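Long-range contacts in 2-dehydro-3-deoxy-D-arabinonate dehydratase (Sulfolobus solfataricus, PDB 2Q18), which catalyses the dehydration of 2-dehydro-3-deoxy-D-arabinonate to 2,5-dioxopentanoate, a metal-dependent step in the oxidation of pentoses to 2-oxoglutarate: residues L141-L146 with D164-D169; G158-D163 with P192-S197. All coordinates share one frame; numbering follows the deposited sequence.

Contacts 1 and 2 illustrate how one long strand can serve two contacts at once, one on each neighbouring strand. Both draw on strand 156-167: its last residues face strand 140-150 in contact 1, while its earlier residues, 158-163, meet 192-197 in contact 2. Their centres lie about 17 Å apart. Along the chain the segments come in the order 141-146, 158-163, 164-169 and 192-197, so the two contacts interlock, and 158-163 is followed directly in sequence by 164-169. They also touch, E145 O lying 3.0 Å from M162 N and E143 N 3.0 Å from D163 OD1. Strand 156-167 thus links the magnesium site of contact 1 to the purely structural pairing of contact 2.

Contact 1 (L141-L146 with D164-D169); sequences LPEPEL and DVSARD
E143 and D164 lie side by side and point the same way, their carboxylate planes turned 63° apart and E143 OE2 3.5 Å from D164 OD2. E145 reaches the same aspartate obliquely, its OE1 3.8 Å from D164 CB, while its OE2 is hydrogen-bonded to T253 OG1. Three acids so close would be expected to repel one another unless positive charge intervenes; K182 forms salt bridges with E143 and D164, and K118 with D164. The other oxygen of E143, OE1, turns toward R168 but lies well out of the guanidinium plane, and a water bonded to both E143 OE1 and R168 NH1 makes the link. R168 bends at chi2 (-73°) and chi3 (-45°), which brings NH1 to 3.8 Å from L141 CD1. S166 OG lies 3.1 Å from E143 CD, against the carboxylate, while it donates to D164 O at 2.8 Å from above the carbonyl plane; it also bonds to K182. Backbone bonds join the two segments around this cluster: L141 and S166 form an antiparallel hydrogen-bonded pair, and D164 N donates to E143 O. E143, E145 and D164 bind magnesium in this enzyme, and this carboxylate triad at one end of a beta hairpin is the metal site of the FAH fold.

Contact 2 (G158-D163 with P192-S197); sequences GYTIMD and PVIVTS
Y159 and V195 form an antiparallel hydrogen-bonded pair, with Y159 N to V195 O and V195 N to Y159 O both at 2.8 Å. The tyrosine side chain can be followed outward from there. Its CB packs on V195 CG2 at 3.9 Å, on the face of the sheet that the two residues share. CG stands beside the backbone N, anti to the carbonyl carbon (chi1 -61°), which directs the ring along the neighbouring chain toward S197. Farther out, CE2 comes 3.9 Å from S197 OG; the serine oxygen and V195 O both sit at the ring edge, near its plane. The Y159 side chain also packs on I200 and P203.

The next residue adds a side-chain bond beside the paired residues. T160 OG1, anti to its own N at chi1 -163°, donates to V193 O at 2.7 Å, taking a carbonyl beyond the paired residues. I194 CA also approaches Y159 O, at 3.4 Å, in a CA-H...O contact. Where the second chain turns its corner, I161 CD1 meets P192 CD at 4.2 Å.

Strand 156-167 lies here between two antiparallel neighbours, strands 140-150 and 188-195. I161 packs on strand 271-276, while I194 reaches L34 of helix 30-40, so the contact joins the central strands to elements from both ends of the chain.

Contact 1 (L141-L146 with D164-D169)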
loop_
_atom_site.group_PDB
_atom_site.type_symbol
_atom_site.label_atom_id
_atom_site.label_comp_id
_atom_site.label_asym_id
_atom_site.label_seq_id
_atom_site.Cartn_x
_atom_site.Cartn_y
_atom_site.Cartn_z
ATOM N N LEU A 141 -26.771 31.003 0.046
ATOM C CA LEU A 141 -26.781 31.209 -1.391
ATOM C C LEU A 141 -25.699 30.396 -2.090
ATOM O O LEU A 141 -24.629 30.172 -1.521
ATOM C CB LEU A 141 -26.594 32.692 -1.725
ATOM C CG LEU A 141 -27.696 33.680 -1.323
ATOM C CD1 LEU A 141 -27.306 35.088 -1.768
ATOM C CD2 LEU A 141 -29.043 33.271 -1.915
ATOM N N PRO A 142 -25.979 29.944 -3.328
ATOM C CA PRO A 142 -24.902 29.416 -4.143
ATOM C C PRO A 142 -24.112 30.582 -4.726
ATOM O O PRO A 142 -24.682 31.643 -5.000
ATOM C CB PRO A 142 -25.636 28.665 -5.257
ATOM C CG PRO A 142 -26.949 29.387 -5.396
ATOM C CD PRO A 142 -27.283 29.910 -4.024
ATOM N N GLU A 143 -22.810 30.395 -4.887
ATOM C CA GLU A 143 -21.981 31.394 -5.539
ATOM C C GLU A 143 -21.305 30.753 -6.749
ATOM O O GLU A 143 -20.367 29.966 -6.598
ATOM C CB GLU A 143 -20.982 32.011 -4.551
ATOM C CG GLU A 143 -21.659 32.640 -3.323
ATOM C CD GLU A 143 -20.707 33.398 -2.399
ATOM O OE1 GLU A 143 -21.206 34.078 -1.477
ATOM O OE2 GLU A 143 -19.469 33.315 -2.582
ATOM N N PRO A 144 -21.831 31.045 -7.956
ATOM C CA PRO A 144 -21.371 30.483 -9.225
ATOM C C PRO A 144 -20.066 31.112 -9.693
ATOM O O PRO A 144 -19.989 32.332 -9.871
ATOM C CB PRO A 144 -22.505 30.839 -10.189
ATOM C CG PRO A 144 -23.068 32.101 -9.638
ATOM C CD PRO A 144 -22.968 31.967 -8.147
ATOM N N GLU A 145 -19.049 30.279 -9.904
ATOM C CA GLU A 145 -17.700 30.785 -10.145
ATOM C C GLU A 145 -16.923 29.942 -11.141
ATOM O O GLU A 145 -17.125 28.733 -11.243
ATOM C CB GLU A 145 -16.913 30.863 -8.828
ATOM C CG GLU A 145 -17.733 31.308 -7.620
ATOM C CD GLU A 145 -16.896 31.756 -6.436
ATOM O OE1 GLU A 145 -17.460 32.435 -5.553
ATOM O OE2 GLU A 145 -15.684 31.443 -6.382
ATOM N N LEU A 146 -16.043 30.602 -11.884
ATOM C CA LEU A 146 -14.991 29.914 -12.611
ATOM C C LEU A 146 -13.925 29.517 -11.587
ATOM O O LEU A 146 -13.553 30.317 -10.728
ATOM C CB LEU A 146 -14.388 30.827 -13.686
ATOM C CG LEU A 146 -13.312 30.222 -14.595
ATOM C CD1 LEU A 146 -13.920 29.164 -15.516
ATOM C CD2 LEU A 146 -12.612 31.301 -15.410
ATOM N N ASP A 164 -19.438 27.865 -4.697
ATOM C CA ASP A 164 -19.007 28.203 -3.346
ATOM C C ASP A 164 -20.259 28.445 -2.501
ATOM O O ASP A 164 -20.734 29.576 -2.386
ATOM C CB ASP A 164 -18.079 29.437 -3.371
ATOM C CG ASP A 164 -17.657 29.911 -1.977
ATOM O OD1 ASP A 164 -18.034 29.288 -0.960
ATOM O OD2 ASP A 164 -16.940 30.932 -1.895
ATOM N N VAL A 165 -20.790 27.375 -1.918
ATOM C CA VAL A 165 -22.028 27.451 -1.140
ATOM C C VAL A 165 -21.759 28.208 0.164
ATOM O O VAL A 165 -20.886 27.825 0.951
ATOM C CB VAL A 165 -22.631 26.046 -0.862
ATOM C CG1 VAL A 165 -24.025 26.166 -0.262
ATOM C CG2 VAL A 165 -22.680 25.205 -2.142
ATOM N N SER A 166 -22.518 29.281 0.383
ATOM C CA SER A 166 -22.200 30.247 1.435
ATOM C C SER A 166 -23.389 30.587 2.331
ATOM O O SER A 166 -24.433 31.029 1.843
ATOM C CB SER A 166 -21.658 31.531 0.807
ATOM O OG SER A 166 -20.633 31.250 -0.125
ATOM N N ALA A 167 -23.218 30.392 3.638
ATOM C CA ALA A 167 -24.214 30.812 4.619
ATOM C C ALA A 167 -24.106 32.323 4.823
ATOM O O ALA A 167 -23.499 32.801 5.787
ATOM C CB ALA A 167 -24.033 30.066 5.920
ATOM N N ARG A 168 -24.694 33.064 3.888
ATOM C CA ARG A 168 -24.570 34.518 3.831
ATOM C C ARG A 168 -25.039 35.242 5.095
ATOM O O ARG A 168 -24.520 36.311 5.426
ATOM C CB ARG A 168 -25.295 35.064 2.597
ATOM C CG ARG A 168 -24.649 34.697 1.260
ATOM C CD ARG A 168 -23.349 35.476 0.995
ATOM N NE ARG A 168 -23.487 36.901 1.302
ATOM C CZ ARG A 168 -24.078 37.793 0.510
ATOM N NH1 ARG A 168 -24.590 37.426 -0.660
ATOM N NH2 ARG A 168 -24.158 39.060 0.890
ATOM N N ASP A 169 -26.002 34.656 5.804
ATOM C CA ASP A 169 -26.507 35.254 7.042
ATOM C C ASP A 169 -25.468 35.229 8.158
ATOM O O ASP A 169 -25.335 36.201 8.902
ATOM C CB ASP A 169 -27.824 34.603 7.497
ATOM C CG ASP A 169 -27.714 33.097 7.688
ATOM O OD1 ASP A 169 -26.974 32.437 6.922
ATOM O OD2 ASP A 169 -28.385 32.571 8.605
HETATM O O HOH W 1 -23.574 35.424 -2.517
HETATM O O HOH W 2 -16.374 32.898 -3.362
#

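Contact 2 (G158-D163 with P192-S197)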
loop_
_atom_site.group_PDB
_atom_site.type_symbol
_atom_site.label_atom_id
_atom_site.label_comp_id
_atom_site.label_asym_id
_atom_site.label_seq_id
_atom_site.Cartn_x
_atom_site.Cartn_y
_atom_site.Cartn_z
ATOM N N GLY A 158 -6.102 23.504 -15.586
ATOM C CA GLY A 158 -7.412 23.443 -16.216
ATOM C C GLY A 158 -8.450 24.288 -15.517
ATOM O O GLY A 158 -8.165 24.901 -14.481
ATOM N N TYR A 159 -9.655 24.311 -16.092
ATOM C CA TYR A 159 -10.772 25.107 -15.582
ATOM C C TYR A 159 -11.982 24.232 -15.305
ATOM O O TYR A 159 -12.183 23.207 -15.956
ATOM C CB TYR A 159 -11.178 26.191 -16.591
ATOM C CG TYR A 159 -10.097 27.199 -16.903
ATOM C CD1 TYR A 159 -10.047 28.422 -16.235
ATOM C CD2 TYR A 159 -9.123 26.933 -17.871
ATOM C CE1 TYR A 159 -9.054 29.356 -16.519
ATOM C CE2 TYR A 159 -8.122 27.860 -18.159
ATOM C CZ TYR A 159 -8.097 29.067 -17.477
ATOM O OH TYR A 159 -7.118 29.992 -17.751
ATOM N N THR A 160 -12.791 24.659 -14.343
ATOM C CA THR A 160 -14.007 23.947 -13.979
ATOM C C THR A 160 -15.036 24.939 -13.419
ATOM O O THR A 160 -14.722 26.114 -13.189
ATOM C CB THR A 160 -13.704 22.783 -12.980
ATOM O OG1 THR A 160 -14.804 21.866 -12.942
ATOM C CG2 THR A 160 -13.406 23.300 -11.568
ATOM N N ILE A 161 -16.263 24.470 -13.223
ATOM C CA ILE A 161 -17.302 25.262 -12.570
ATOM C C ILE A 161 -17.270 24.918 -11.091
ATOM O O ILE A 161 -17.200 23.747 -10.741
ATOM C CB ILE A 161 -18.710 24.912 -13.119
ATOM C CG1 ILE A 161 -18.745 25.032 -14.646
ATOM C CG2 ILE A 161 -19.787 25.776 -12.450
ATOM C CD1 ILE A 161 -19.935 24.324 -15.296
ATOM N N MET A 162 -17.322 25.920 -10.219
ATOM C CA MET A 162 -17.459 25.642 -8.788
ATOM C C MET A 162 -18.615 26.421 -8.186
ATOM O O MET A 162 -18.849 27.575 -8.542
ATOM C CB MET A 162 -16.154 25.925 -8.012
ATOM C CG MET A 162 -16.220 25.613 -6.489
ATOM S SD MET A 162 -14.599 25.460 -5.645
ATOM C CE MET A 162 -14.155 23.800 -6.159
ATOM N N ASP A 163 -19.326 25.774 -7.269
ATOM C CA ASP A 163 -20.323 26.441 -6.447
ATOM C C ASP A 163 -19.735 26.618 -5.055
ATOM O O ASP A 163 -19.549 25.644 -4.325
ATOM C CB ASP A 163 -21.606 25.601 -6.393
ATOM C CG ASP A 163 -22.754 26.296 -5.664
ATOM O OD1 ASP A 163 -22.550 27.375 -5.066
ATOM O OD2 ASP A 163 -23.878 25.744 -5.690
ATOM N N PRO A 192 -19.028 19.615 -14.220
ATOM C CA PRO A 192 -18.937 18.149 -14.215
ATOM C C PRO A 192 -17.623 17.638 -14.804
ATOM O O PRO A 192 -17.314 16.448 -14.690
ATOM C CB PRO A 192 -20.123 17.708 -15.086
ATOM C CG PRO A 192 -20.443 18.879 -15.943
ATOM C CD PRO A 192 -19.953 20.121 -15.255
ATOM N N VAL A 193 -16.871 18.539 -15.429
ATOM C CA VAL A 193 -15.588 18.220 -16.040
ATOM C C VAL A 193 -14.516 19.215 -15.612
ATOM O O VAL A 193 -14.820 20.311 -15.128
ATOM C CB VAL A 193 -15.659 18.227 -17.597
ATOM C CG1 VAL A 193 -16.530 17.083 -18.123
ATOM C CG2 VAL A 193 -16.155 19.586 -18.126
ATOM N N ILE A 194 -13.259 18.828 -15.792
ATOM C CA ILE A 194 -12.168 19.792 -15.800
ATOM C C ILE A 194 -11.701 19.898 -17.239
ATOM O O ILE A 194 -11.396 18.889 -17.873
ATOM C CB ILE A 194 -11.004 19.367 -14.885
ATOM C CG1 ILE A 194 -11.448 19.406 -13.419
ATOM C CG2 ILE A 194 -9.780 20.275 -15.103
ATOM C CD1 ILE A 194 -10.626 18.525 -12.522
ATOM N N VAL A 195 -11.671 21.117 -17.764
ATOM C CA VAL A 195 -11.209 21.321 -19.128
ATOM C C VAL A 195 -9.760 21.786 -19.100
ATOM O O VAL A 195 -9.384 22.618 -18.272
ATOM C CB VAL A 195 -12.116 22.302 -19.937
ATOM C CG1 VAL A 195 -13.590 21.881 -19.838
ATOM C CG2 VAL A 195 -11.937 23.752 -19.481
ATOM N N THR A 196 -8.946 21.234 -19.992
ATOM C CA THR A 196 -7.554 21.650 -20.094
ATOM C C THR A 196 -7.488 23.094 -20.580
ATOM O O THR A 196 -8.439 23.597 -21.188
ATOM C CB THR A 196 -6.737 20.720 -21.008
ATOM O OG1 THR A 196 -7.379 20.603 -22.283
ATOM C CG2 THR A 196 -6.618 19.341 -20.377
ATOM N N SER A 197 -6.371 23.752 -20.290
ATOM C CA SER A 197 -6.199 25.178 -20.551
ATOM C C SER A 197 -6.431 25.570 -22.012
ATOM O O SER A 197 -6.943 26.658 -22.289
ATOM C CB SER A 197 -4.813 25.626 -20.081
ATOM O OG SER A 197 -4.743 27.034 -19.990
#